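Local coordinates for Udp-n-acetylglucosamine pyrophosphorylase (Trypanosoma brucei, PDB 4BQH), which probably catalyses the formation of UDP-N-acetylglucosamine and diphosphate from UTP and N-acetylglucosamine 1-phosphate, at residues T137-L141 with V452-L456; D282-N287 with D432-K438; E300-V306 with G421-I425. All coordinates share one frame; numbering follows the deposited sequence.

Interaction 1. Residues T137-L141 with V452-L456; sequences TCDGL and VRLLL
V452 meets the flat peptide groups that follow D139 and G140 at their carbonyl oxygens, and no ring, side-chain amide or carboxylate takes part in the contact. V452 CG2 lies 3.7 Å from D139 O, and V452 CG1 lies 3.9 Å from G140 O, so each methyl branch has its own carbonyl. No hydrogen bond joins the two segments; the rest is apolar packing between the irregular loop 137-141 and one side of a helix. C138 contributes its CB, 3.8 Å from V452 CG2, with SG turned back beside its own backbone N (chi1 -69°). G140 has phi 93°, a conformation readily open to glycine. The backbones come closest at this point, G140 CA to V452 CA 6.9 Å, where G140 has no side chain to put between them. L141 is the loop residue most covered by the helix. Its CG also stands beside the backbone N (chi1 -62°), and its CD2 branch reaches three helix residues: V452 CG1 at 3.8 Å from L141 CD2, L455 CD2 at 4.0 Å and L456 CD2 at 4.1 Å. V452 slides past L141 in the opposite direction, whereas L455 crosses it at about a right angle. The three helix residues line up on one side because they sit at positions i, i+3 and i+4, spanned by the helical bond from L456 N to V452 O. The loop follows strand 129-130 and precedes helix 147-166, downstream of the glycine-rich signature of this nucleotidyltransferase family. Helix 448-471 is covered nearby by L284, which touches V452, and by L285, which touches L454 and L455. From strand 501-504, E503 touches both L141 and L456.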
ATOM      1  N   THR A 137       4.894  -5.192  16.128  1.00 15.17           N
ATOM      2  CA  THR A 137       4.197  -6.423  16.533  1.00 16.76           C
ATOM      3  C   THR A 137       2.977  -6.044  17.357  1.00 18.41           C
ATOM      4  O   THR A 137       3.098  -5.414  18.414  1.00 19.53           O
ATOM      5  CB  THR A 137       5.145  -7.354  17.335  1.00 17.42           C
ATOM      6  OG1 THR A 137       6.247  -7.706  16.494  1.00 18.75           O
ATOM      7  CG2 THR A 137       4.440  -8.625  17.777  1.00 18.19           C
ATOM      8  N   CYS A 138       1.797  -6.395  16.866  1.00 19.20           N
ATOM      9  CA  CYS A 138       0.562  -6.105  17.593  1.00 19.58           C
ATOM     10  C   CYS A 138       0.419  -6.975  18.835  1.00 22.06           C
ATOM     11  O   CYS A 138       0.562  -8.191  18.764  1.00 20.75           O
ATOM     12  CB  CYS A 138      -0.654  -6.339  16.703  1.00 20.30           C
ATOM     13  SG  CYS A 138      -0.836  -5.165  15.359  1.00 20.32           S
ATOM     14  N   ASP A 139       0.133  -6.334  19.972  1.00 23.94           N
ATOM     15  CA  ASP A 139      -0.303  -7.041  21.164  1.00 27.75           C
ATOM     16  C   ASP A 139      -1.705  -7.554  20.937  1.00 25.76           C
ATOM     17  O   ASP A 139      -2.465  -7.008  20.119  1.00 27.18           O
ATOM     18  CB  ASP A 139      -0.330  -6.096  22.366  1.00 31.01           C
ATOM     19  CG  ASP A 139       1.031  -5.526  22.686  1.00 33.29           C
ATOM     20  OD1 ASP A 139       2.047  -6.234  22.502  1.00 38.32           O
ATOM     21  OD2 ASP A 139       1.074  -4.360  23.113  1.00 37.14           O
ATOM     22  N   GLY A 140      -2.070  -8.588  21.675  1.00 24.12           N
ATOM     23  CA  GLY A 140      -3.401  -9.119  21.560  1.00 23.34           C
ATOM     24  C   GLY A 140      -3.485 -10.260  20.569  1.00 21.65           C
ATOM     25  O   GLY A 140      -4.561 -10.807  20.358  1.00 23.61           O
ATOM     26  N   LEU A 141      -2.364 -10.580  19.929  1.00 20.60           N
ATOM     27  CA  LEU A 141      -2.317 -11.735  19.047  1.00 18.93           C
ATOM     28  C   LEU A 141      -1.410 -12.788  19.648  1.00 19.54           C
ATOM     29  O   LEU A 141      -0.323 -12.481  20.135  1.00 20.18           O
ATOM     30  CB  LEU A 141      -1.839 -11.360  17.645  1.00 18.53           C
ATOM     31  CG  LEU A 141      -2.725 -10.357  16.891  1.00 17.56           C
ATOM     32  CD1 LEU A 141      -2.021  -9.928  15.612  1.00 16.97           C
ATOM     33  CD2 LEU A 141      -4.094 -10.966  16.574  1.00 16.87           C
ATOM     34  N   VAL A 452      -6.697  -5.327  15.481  1.00 11.82           N
ATOM     35  CA  VAL A 452      -6.781  -6.698  16.021  1.00 12.24           C
ATOM     36  C   VAL A 452      -8.236  -7.108  16.212  1.00 11.78           C
ATOM     37  O   VAL A 452      -8.602  -8.212  15.868  1.00 11.69           O
ATOM     38  CB  VAL A 452      -5.920  -6.894  17.301  1.00 12.67           C
ATOM     39  CG1 VAL A 452      -6.271  -8.199  18.048  1.00 13.84           C
ATOM     40  CG2 VAL A 452      -4.426  -6.823  16.972  1.00 13.55           C
ATOM     41  N   ARG A 453      -9.093  -6.227  16.740  1.00 11.72           N
ATOM     42  CA  ARG A 453     -10.510  -6.574  16.819  1.00 12.12           C
ATOM     43  C   ARG A 453     -11.107  -6.952  15.462  1.00 12.06           C
ATOM     44  O   ARG A 453     -11.857  -7.907  15.375  1.00 11.45           O
ATOM     45  CB  ARG A 453     -11.340  -5.439  17.465  1.00 13.53           C
ATOM     46  CG  ARG A 453     -12.860  -5.653  17.437  1.00 14.94           C
ATOM     47  CD  ARG A 453     -13.602  -4.399  17.954  1.00 16.64           C
ATOM     48  NE  ARG A 453     -12.977  -3.973  19.202  1.00 18.27           N
ATOM     49  CZ  ARG A 453     -12.316  -2.832  19.367  1.00 17.91           C
ATOM     50  NH1 ARG A 453     -12.242  -1.918  18.383  1.00 18.31           N
ATOM     51  NH2 ARG A 453     -11.765  -2.588  20.525  1.00 20.51           N
ATOM     52  N   LEU A 454     -10.798  -6.202  14.398  1.00 11.31           N
ATOM     53  CA  LEU A 454     -11.353  -6.540  13.082  1.00 12.20           C
ATOM     54  C   LEU A 454     -10.812  -7.886  12.583  1.00 11.52           C
ATOM     55  O   LEU A 454     -11.559  -8.679  11.996  1.00 11.37           O
ATOM     56  CB  LEU A 454     -11.013  -5.459  12.046  1.00 12.99           C
ATOM     57  CG  LEU A 454     -11.628  -4.069  12.337  1.00 13.84           C
ATOM     58  CD1 LEU A 454     -11.092  -3.071  11.313  1.00 15.00           C
ATOM     59  CD2 LEU A 454     -13.146  -4.103  12.304  1.00 14.98           C
ATOM     60  N   LEU A 455      -9.530  -8.116  12.825  1.00 11.49           N
ATOM     61  CA  LEU A 455      -8.867  -9.365  12.382  1.00 12.01           C
ATOM     62  C   LEU A 455      -9.536 -10.559  13.042  1.00 12.50           C
ATOM     63  O   LEU A 455      -9.979 -11.504  12.363  1.00 12.37           O
ATOM     64  CB  LEU A 455      -7.363  -9.347  12.692  1.00 12.12           C
ATOM     65  CG  LEU A 455      -6.531 -10.513  12.106  1.00 12.10           C
ATOM     66  CD1 LEU A 455      -6.356 -10.358  10.588  1.00 13.37           C
ATOM     67  CD2 LEU A 455      -5.172 -10.632  12.764  1.00 12.85           C
ATOM     68  N   LEU A 456      -9.667 -10.501  14.362  1.00 12.58           N
ATOM     69  CA  LEU A 456     -10.350 -11.596  15.070  1.00 13.66           C
ATOM     70  C   LEU A 456     -11.794 -11.780  14.626  1.00 14.20           C
ATOM     71  O   LEU A 456     -12.268 -12.898  14.428  1.00 14.59           O
ATOM     72  CB  LEU A 456     -10.256 -11.405  16.586  1.00 14.01           C
ATOM     73  CG  LEU A 456      -8.862 -11.337  17.193  1.00 15.65           C
ATOM     74  CD1 LEU A 456      -8.970 -11.398  18.712  1.00 16.95           C
ATOM     75  CD2 LEU A 456      -7.953 -12.436  16.680  1.00 16.19           C
TER

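Interaction 2. Residues D282-N287 with D432-K438; sequences DNLLAN and DEFGPVK
N283 OD1 accepts two backbone N-H groups from opposite faces of its amide plane: G435 N at 2.9 Å, nearly straight at 176°, and L285 N at 3.1 Å. Neither donor lies in the carbonyl plane. With CG anti to the backbone N (chi1 -175°), the N283 amide reaches across to the other segment, where ND2 gives a straight bond to E433 O at 3.0 Å; both ends of the amide are thus used, fixing its rotation. The bond to L285 N makes an Asx turn, laid over a type I turn from N283 to A286. A single beta bridge pairs N283 with P436, flanked by V437 N to D282 O (2.7 Å) and L284 N to G435 O (2.9 Å). This loop follows strand 275-280 of the GT-A-type sheet, and K133, from the family's glycine-rich region, binds V437 O and touches D282. At the far end N287 ND2 meets E433 OE2 at 3.1 Å on its syn side, while N287 OD1 is held by R158 and E433 OE1 by K307. One water accepts from N287 N and donates to E433 O and E433 OE1. P436 CD lies over the F434 ring, 3.8 Å above its plane.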
ATOM      1  N   ASP A 282       0.954  -0.499   6.990  1.00 10.27           N
ATOM      2  CA  ASP A 282       0.101  -0.262   8.188  1.00 10.74           C
ATOM      3  C   ASP A 282      -1.238  -1.007   8.230  1.00 10.87           C
ATOM      4  O   ASP A 282      -1.918  -1.011   9.262  1.00 11.08           O
ATOM      5  CB  ASP A 282      -0.109   1.251   8.440  1.00 11.61           C
ATOM      6  CG  ASP A 282      -1.104   1.915   7.482  1.00 12.10           C
ATOM      7  OD1 ASP A 282      -1.799   1.249   6.668  1.00 12.27           O
ATOM      8  OD2 ASP A 282      -1.204   3.175   7.539  1.00 13.97           O
ATOM      9  N   ASN A 283      -1.617  -1.639   7.124  1.00 10.27           N
ATOM     10  CA  ASN A 283      -2.939  -2.232   7.036  1.00 10.50           C
ATOM     11  C   ASN A 283      -2.896  -3.673   7.494  1.00 10.34           C
ATOM     12  O   ASN A 283      -2.474  -4.558   6.742  1.00 10.80           O
ATOM     13  CB  ASN A 283      -3.461  -2.151   5.608  1.00 10.05           C
ATOM     14  CG  ASN A 283      -4.879  -2.652   5.489  1.00 10.28           C
ATOM     15  OD1 ASN A 283      -5.507  -3.009   6.489  1.00 10.36           O
ATOM     16  ND2 ASN A 283      -5.389  -2.703   4.275  1.00  9.84           N
ATOM     17  N   LEU A 284      -3.326  -3.917   8.732  1.00 10.10           N
ATOM     18  CA  LEU A 284      -3.270  -5.272   9.266  1.00 10.53           C
ATOM     19  C   LEU A 284      -4.144  -6.235   8.473  1.00 10.86           C
ATOM     20  O   LEU A 284      -3.863  -7.445   8.436  1.00 11.57           O
ATOM     21  CB  LEU A 284      -3.733  -5.289  10.728  1.00 10.47           C
ATOM     22  CG  LEU A 284      -3.590  -6.630  11.471  1.00 10.24           C
ATOM     23  CD1 LEU A 284      -2.130  -7.063  11.615  1.00 10.71           C
ATOM     24  CD2 LEU A 284      -4.242  -6.537  12.857  1.00 10.49           C
ATOM     25  N   LEU A 285      -5.218  -5.714   7.872  1.00 11.35           N
ATOM     26  CA  LEU A 285      -6.170  -6.558   7.161  1.00 12.01           C
ATOM     27  C   LEU A 285      -5.905  -6.667   5.644  1.00 11.80           C
ATOM     28  O   LEU A 285      -6.771  -7.130   4.902  1.00 10.89           O
ATOM     29  CB  LEU A 285      -7.589  -6.058   7.388  1.00 13.06           C
ATOM     30  CG  LEU A 285      -8.324  -6.425   8.690  1.00 15.97           C
ATOM     31  CD1 LEU A 285      -7.478  -6.409   9.958  1.00 15.95           C
ATOM     32  CD2 LEU A 285      -9.498  -5.462   8.785  1.00 17.04           C
ATOM     33  N   ALA A 286      -4.711  -6.290   5.215  1.00 10.87           N
ATOM     34  CA  ALA A 286      -4.420  -6.160   3.785  1.00 11.25           C
ATOM     35  C   ALA A 286      -4.615  -7.498   3.074  1.00 11.45           C
ATOM     36  O   ALA A 286      -4.117  -8.538   3.532  1.00 11.23           O
ATOM     37  CB  ALA A 286      -3.006  -5.661   3.575  1.00 11.86           C
ATOM     38  N   ASN A 287      -5.401  -7.469   1.995  1.00 11.34           N
ATOM     39  CA  ASN A 287      -5.652  -8.665   1.234  1.00 11.91           C
ATOM     40  C   ASN A 287      -4.544  -8.738   0.180  1.00 12.03           C
ATOM     41  O   ASN A 287      -4.683  -8.267  -0.957  1.00 11.79           O
ATOM     42  CB  ASN A 287      -7.051  -8.622   0.637  1.00 12.48           C
ATOM     43  CG  ASN A 287      -7.471  -9.945   0.047  1.00 13.16           C
ATOM     44  OD1 ASN A 287      -6.661 -10.860  -0.079  1.00 14.24           O
ATOM     45  ND2 ASN A 287      -8.731 -10.054  -0.314  1.00 13.27           N
ATOM     46  N   ASP A 432     -13.281  -6.358   6.409  1.00 14.00           N
ATOM     47  CA  ASP A 432     -12.508  -7.497   5.927  1.00 14.00           C
ATOM     48  C   ASP A 432     -11.165  -7.061   5.316  1.00 13.61           C
ATOM     49  O   ASP A 432     -10.277  -7.896   5.099  1.00 13.35           O
ATOM     50  CB  ASP A 432     -13.303  -8.283   4.859  1.00 16.16           C
ATOM     51  CG  ASP A 432     -14.501  -9.035   5.434  1.00 19.87           C
ATOM     52  OD1 ASP A 432     -14.509  -9.346   6.655  1.00 21.67           O
ATOM     53  OD2 ASP A 432     -15.425  -9.343   4.643  1.00 20.71           O
ATOM     54  N   GLU A 433     -11.016  -5.764   5.042  1.00 11.73           N
ATOM     55  CA  GLU A 433     -10.009  -5.309   4.100  1.00 12.47           C
ATOM     56  C   GLU A 433      -9.158  -4.134   4.581  1.00 11.90           C
ATOM     57  O   GLU A 433      -8.124  -3.875   4.008  1.00 11.96           O
ATOM     58  CB  GLU A 433     -10.696  -4.916   2.780  1.00 13.08           C
ATOM     59  CG  GLU A 433     -11.354  -6.064   2.019  1.00 14.40           C
ATOM     60  CD  GLU A 433     -10.461  -6.656   0.936  1.00 16.46           C
ATOM     61  OE1 GLU A 433      -9.522  -5.985   0.504  1.00 15.66           O
ATOM     62  OE2 GLU A 433     -10.722  -7.793   0.499  1.00 18.64           O
ATOM     63  N   PHE A 434      -9.582  -3.430   5.630  1.00 11.90           N
ATOM     64  CA  PHE A 434      -8.929  -2.173   5.972  1.00 12.36           C
ATOM     65  C   PHE A 434      -8.919  -1.945   7.484  1.00 12.30           C
ATOM     66  O   PHE A 434      -9.943  -1.577   8.048  1.00 13.39           O
ATOM     67  CB  PHE A 434      -9.672  -1.028   5.243  1.00 12.63           C
ATOM     68  CG  PHE A 434      -9.092   0.355   5.476  1.00 13.08           C
ATOM     69  CD1 PHE A 434      -7.827   0.691   5.004  1.00 12.88           C
ATOM     70  CD2 PHE A 434      -9.835   1.318   6.160  1.00 13.41           C
ATOM     71  CE1 PHE A 434      -7.301   1.960   5.243  1.00 13.27           C
ATOM     72  CE2 PHE A 434      -9.340   2.603   6.369  1.00 13.56           C
ATOM     73  CZ  PHE A 434      -8.073   2.930   5.898  1.00 13.84           C
ATOM     74  N   GLY A 435      -7.739  -2.131   8.092  1.00 12.44           N
ATOM     75  CA  GLY A 435      -7.497  -1.978   9.550  1.00 12.31           C
ATOM     76  C   GLY A 435      -6.130  -1.328   9.719  1.00 12.18           C
ATOM     77  O   GLY A 435      -5.135  -2.003  10.038  1.00 12.39           O
ATOM     78  N   PRO A 436      -6.058  -0.018   9.465  1.00 12.42           N
ATOM     79  CA  PRO A 436      -4.788   0.696   9.506  1.00 13.04           C
ATOM     80  C   PRO A 436      -4.309   0.882  10.942  1.00 13.28           C
ATOM     81  O   PRO A 436      -5.080   1.274  11.820  1.00 14.27           O
ATOM     82  CB  PRO A 436      -5.114   2.044   8.836  1.00 13.18           C
ATOM     83  CG  PRO A 436      -6.558   2.228   9.068  1.00 13.09           C
ATOM     84  CD  PRO A 436      -7.191   0.863   9.133  1.00 12.69           C
ATOM     85  N   VAL A 437      -3.050   0.554  11.175  1.00 13.97           N
ATOM     86  CA  VAL A 437      -2.439   0.696  12.488  1.00 14.12           C
ATOM     87  C   VAL A 437      -1.596   1.970  12.462  1.00 14.70           C
ATOM     88  O   VAL A 437      -0.494   1.985  11.918  1.00 13.78           O
ATOM     89  CB  VAL A 437      -1.574  -0.523  12.839  1.00 14.40           C
ATOM     90  CG1 VAL A 437      -1.031  -0.363  14.248  1.00 15.68           C
ATOM     91  CG2 VAL A 437      -2.399  -1.821  12.712  1.00 15.47           C
ATOM     92  N   LYS A 438      -2.151   3.039  13.035  1.00 15.14           N
ATOM     93  CA  LYS A 438      -1.590   4.373  12.869  1.00 16.22           C
ATOM     94  C   LYS A 438      -1.394   5.120  14.179  1.00 16.76           C
ATOM     95  O   LYS A 438      -0.468   5.918  14.291  1.00 16.34           O
ATOM     96  CB  LYS A 438      -2.485   5.219  11.961  1.00 18.87           C
ATOM     97  CG  LYS A 438      -2.654   4.708  10.534  1.00 21.13           C
ATOM     98  CD  LYS A 438      -3.674   5.545   9.768  1.00 24.39           C
ATOM     99  CE  LYS A 438      -3.193   6.975   9.543  1.00 28.18           C
ATOM    100  NZ  LYS A 438      -2.832   7.211   8.122  1.00 29.86           N
TER
HETATM  101  O   HOH W   1      -7.238  -5.220   1.689  1.00 14.38           O

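Interaction 3. Residues E300-V306 with G421-I425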
ATOM      1  N   GLU A 300     -11.444  -7.091 -16.873  1.00 10.90           N
ATOM      2  CA  GLU A 300     -11.885  -5.736 -17.280  1.00 10.60           C
ATOM      3  C   GLU A 300     -10.943  -5.047 -18.273  1.00 10.99           C
ATOM      4  O   GLU A 300     -11.294  -4.017 -18.854  1.00 10.39           O
ATOM      5  CB  GLU A 300     -12.065  -4.823 -16.044  1.00 11.16           C
ATOM      6  CG  GLU A 300     -13.198  -5.288 -15.117  1.00 11.37           C
ATOM      7  CD  GLU A 300     -14.604  -5.197 -15.736  1.00 12.17           C
ATOM      8  OE1 GLU A 300     -14.898  -4.239 -16.482  1.00 12.18           O
ATOM      9  OE2 GLU A 300     -15.434  -6.076 -15.456  1.00 12.15           O
ATOM     10  N   GLU A 301      -9.770  -5.640 -18.477  1.00 11.04           N
ATOM     11  CA  GLU A 301      -8.671  -5.032 -19.233  1.00 12.30           C
ATOM     12  C   GLU A 301      -8.339  -3.648 -18.634  1.00 11.63           C
ATOM     13  O   GLU A 301      -8.084  -2.687 -19.357  1.00 12.37           O
ATOM     14  CB  GLU A 301      -8.994  -4.954 -20.742  1.00 14.89           C
ATOM     15  CG  GLU A 301      -9.273  -6.315 -21.371  1.00 18.82           C
ATOM     16  CD  GLU A 301      -9.870  -6.193 -22.758  1.00 23.15           C
ATOM     17  OE1 GLU A 301      -9.098  -6.003 -23.717  1.00 24.90           O
ATOM     18  OE2 GLU A 301     -11.109  -6.285 -22.879  1.00 28.47           O
ATOM     19  N   ALA A 302      -8.319  -3.578 -17.300  1.00  9.86           N
ATOM     20  CA  ALA A 302      -8.043  -2.334 -16.584  1.00  9.64           C
ATOM     21  C   ALA A 302      -6.537  -2.105 -16.462  1.00  9.57           C
ATOM     22  O   ALA A 302      -5.751  -3.073 -16.339  1.00 10.34           O
ATOM     23  CB  ALA A 302      -8.684  -2.382 -15.209  1.00  9.04           C
ATOM     24  N   HIS A 303      -6.140  -0.839 -16.537  1.00  9.19           N
ATOM     25  CA  HIS A 303      -4.766  -0.425 -16.215  1.00  9.11           C
ATOM     26  C   HIS A 303      -4.650   0.043 -14.773  1.00  8.77           C
ATOM     27  O   HIS A 303      -3.575   0.003 -14.177  1.00  8.95           O
ATOM     28  CB  HIS A 303      -4.310   0.656 -17.182  1.00  9.88           C
ATOM     29  CG  HIS A 303      -3.963   0.116 -18.550  1.00 10.74           C
ATOM     30  ND1 HIS A 303      -2.837  -0.609 -18.783  1.00 11.11           N
ATOM     31  CD2 HIS A 303      -4.640   0.212 -19.773  1.00 11.39           C
ATOM     32  CE1 HIS A 303      -2.802  -0.976 -20.092  1.00 12.03           C
ATOM     33  NE2 HIS A 303      -3.902  -0.455 -20.704  1.00 11.58           N
ATOM     34  N   VAL A 304      -5.765   0.494 -14.201  1.00  8.05           N
ATOM     35  CA  VAL A 304      -5.832   0.829 -12.759  1.00  7.98           C
ATOM     36  C   VAL A 304      -7.126   0.272 -12.184  1.00  7.88           C
ATOM     37  O   VAL A 304      -8.201   0.539 -12.740  1.00  7.72           O
ATOM     38  CB  VAL A 304      -5.811   2.355 -12.514  1.00  8.07           C
ATOM     39  CG1 VAL A 304      -6.100   2.658 -11.025  1.00  8.48           C
ATOM     40  CG2 VAL A 304      -4.464   2.937 -12.923  1.00  8.07           C
ATOM     41  N   VAL A 305      -7.033  -0.472 -11.075  1.00  7.35           N
ATOM     42  CA  VAL A 305      -8.209  -0.798 -10.271  1.00  7.65           C
ATOM     43  C   VAL A 305      -7.948  -0.272  -8.872  1.00  7.74           C
ATOM     44  O   VAL A 305      -6.854  -0.483  -8.332  1.00  8.47           O
ATOM     45  CB  VAL A 305      -8.478  -2.319 -10.186  1.00  7.57           C
ATOM     46  CG1 VAL A 305      -9.797  -2.562  -9.482  1.00  7.42           C
ATOM     47  CG2 VAL A 305      -8.545  -2.933 -11.586  1.00  7.40           C
ATOM     48  N   VAL A 306      -8.925   0.453  -8.313  1.00  7.79           N
ATOM     49  CA  VAL A 306      -8.817   0.906  -6.927  1.00  8.31           C
ATOM     50  C   VAL A 306      -9.813   0.162  -6.055  1.00  8.18           C
ATOM     51  O   VAL A 306     -10.972  -0.136  -6.473  1.00  8.23           O
ATOM     52  CB  VAL A 306      -9.023   2.433  -6.770  1.00  8.14           C
ATOM     53  CG1 VAL A 306      -7.974   3.180  -7.610  1.00  8.63           C
ATOM     54  CG2 VAL A 306     -10.433   2.839  -7.192  1.00  8.65           C
ATOM     55  N   GLY A 421     -13.327   2.663 -20.899  1.00 16.58           N
ATOM     56  CA  GLY A 421     -12.202   3.136 -20.069  1.00 14.88           C
ATOM     57  C   GLY A 421     -11.404   2.005 -19.420  1.00 13.41           C
ATOM     58  O   GLY A 421     -11.835   0.842 -19.404  1.00 13.86           O
ATOM     59  N   ALA A 422     -10.242   2.361 -18.864  1.00 11.67           N
ATOM     60  CA  ALA A 422      -9.319   1.371 -18.297  1.00 11.20           C
ATOM     61  C   ALA A 422      -9.112   1.608 -16.793  1.00 10.24           C
ATOM     62  O   ALA A 422      -8.153   1.097 -16.202  1.00  9.95           O
ATOM     63  CB  ALA A 422      -7.995   1.391 -19.057  1.00 11.60           C
ATOM     64  N   PHE A 423     -10.031   2.389 -16.205  1.00 10.08           N
ATOM     65  CA  PHE A 423     -10.089   2.600 -14.742  1.00  9.68           C
ATOM     66  C   PHE A 423     -11.300   1.887 -14.128  1.00  9.24           C
ATOM     67  O   PHE A 423     -12.428   2.034 -14.610  1.00  9.12           O
ATOM     68  CB  PHE A 423     -10.157   4.111 -14.439  1.00 10.09           C
ATOM     69  CG  PHE A 423     -10.210   4.427 -12.957  1.00  9.80           C
ATOM     70  CD1 PHE A 423      -9.028   4.616 -12.238  1.00 10.33           C
ATOM     71  CD2 PHE A 423     -11.416   4.538 -12.295  1.00 10.44           C
ATOM     72  CE1 PHE A 423      -9.061   4.919 -10.894  1.00  9.79           C
ATOM     73  CE2 PHE A 423     -11.468   4.851 -10.932  1.00 10.24           C
ATOM     74  CZ  PHE A 423     -10.279   5.036 -10.235  1.00 10.45           C
ATOM     75  N   ARG A 424     -11.069   1.089 -13.088  1.00  9.01           N
ATOM     76  CA  ARG A 424     -12.175   0.403 -12.415  1.00  8.91           C
ATOM     77  C   ARG A 424     -12.114   0.586 -10.899  1.00  8.86           C
ATOM     78  O   ARG A 424     -11.037   0.745 -10.306  1.00  8.63           O
ATOM     79  CB  ARG A 424     -12.164  -1.091 -12.739  1.00  8.99           C
ATOM     80  CG  ARG A 424     -12.341  -1.449 -14.226  1.00  9.55           C
ATOM     81  CD  ARG A 424     -13.788  -1.198 -14.615  1.00 10.40           C
ATOM     82  NE  ARG A 424     -14.055  -1.528 -16.026  1.00 10.72           N
ATOM     83  CZ  ARG A 424     -13.989  -0.672 -17.039  1.00 12.01           C
ATOM     84  NH1 ARG A 424     -13.625   0.601 -16.846  1.00 11.60           N
ATOM     85  NH2 ARG A 424     -14.272  -1.105 -18.273  1.00 12.43           N
ATOM     86  N   ILE A 425     -13.293   0.561 -10.295  1.00  9.01           N
ATOM     87  CA  ILE A 425     -13.451   0.604  -8.836  1.00  8.95           C
ATOM     88  C   ILE A 425     -13.956  -0.755  -8.377  1.00  9.40           C
ATOM     89  O   ILE A 425     -14.877  -1.331  -9.000  1.00  9.25           O
ATOM     90  CB  ILE A 425     -14.511   1.648  -8.455  1.00  9.37           C
ATOM     91  CG1 ILE A 425     -13.933   3.061  -8.670  1.00  9.82           C
ATOM     92  CG2 ILE A 425     -14.971   1.441  -6.996  1.00  9.52           C
ATOM     93  CD1 ILE A 425     -14.966   4.182  -8.634  1.00 10.21           C
TER
HETATM   94  O   HOH W   2     -10.965  -1.275 -17.508  1.00 18.29           O
HETATM   95  O   HOH W   3     -14.129  -3.734 -19.387  1.00 27.16           O
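R424, A422 and V306 are the residues with the most surface buried here, together about half of the contact. The R424 chain, bent at chi2 (-73°), runs past E300 and A302: its CG is 3.8 Å from E300 CB, and its NE forms a salt bridge to E300 OE1 at 2.9 Å. That bond is straight (174°) and in the guanidinium plane, but it uses the anti side of a carboxylate turned 58° from that plane. One water links E300 OE1 to R424 NH2, and another lies over the guanidinium face. R424 NH1 bonds back to F423 O and to S420 O. A422 O takes two successive N-H groups, H303 N at 2.8 Å and V304 N at 3.2 Å, while A422 CB meets the H303 ring edge, 3.6 Å from CD2. The ring nitrogens of H303 go to S363 and D414. V306 CG2 lies 3.8 Å from F423 CZ and equally far from I425 CG1; F423 also stacks with W328. V306 N bonds R424 O at 2.9 Å, and R424 N bonds V304 O. Just before the strand, a Schellman motif at E301 ends helix 291-300, and the pairing of strands 304-309 and 423-427 is the parallel kind found in the mixed sheet of this GT-A-type fold.

From the N terminus the chain passes 137-141, then 282-287 and 300-306, before the partners return in reverse order: 421-425, 432-438 and 452-456. Interaction 3 therefore closes the innermost loop, interaction 2 encloses it and interaction 1 encloses both; none cross. Interactions 1 and 2 adjoin, their centres 11 Å apart, where L454 CB packs on L285 CD2 at 3.6 Å, so helix 448-471 lies against the loop after strand 275-280 as well as the loop 137-141. Interaction 3 sits apart in the sheet, its centre 22 Å from that of interaction 2, although strand 423-427 leads directly into helix 430-433. Interactions 1 and 3 lie on opposite sides of the chain's centre.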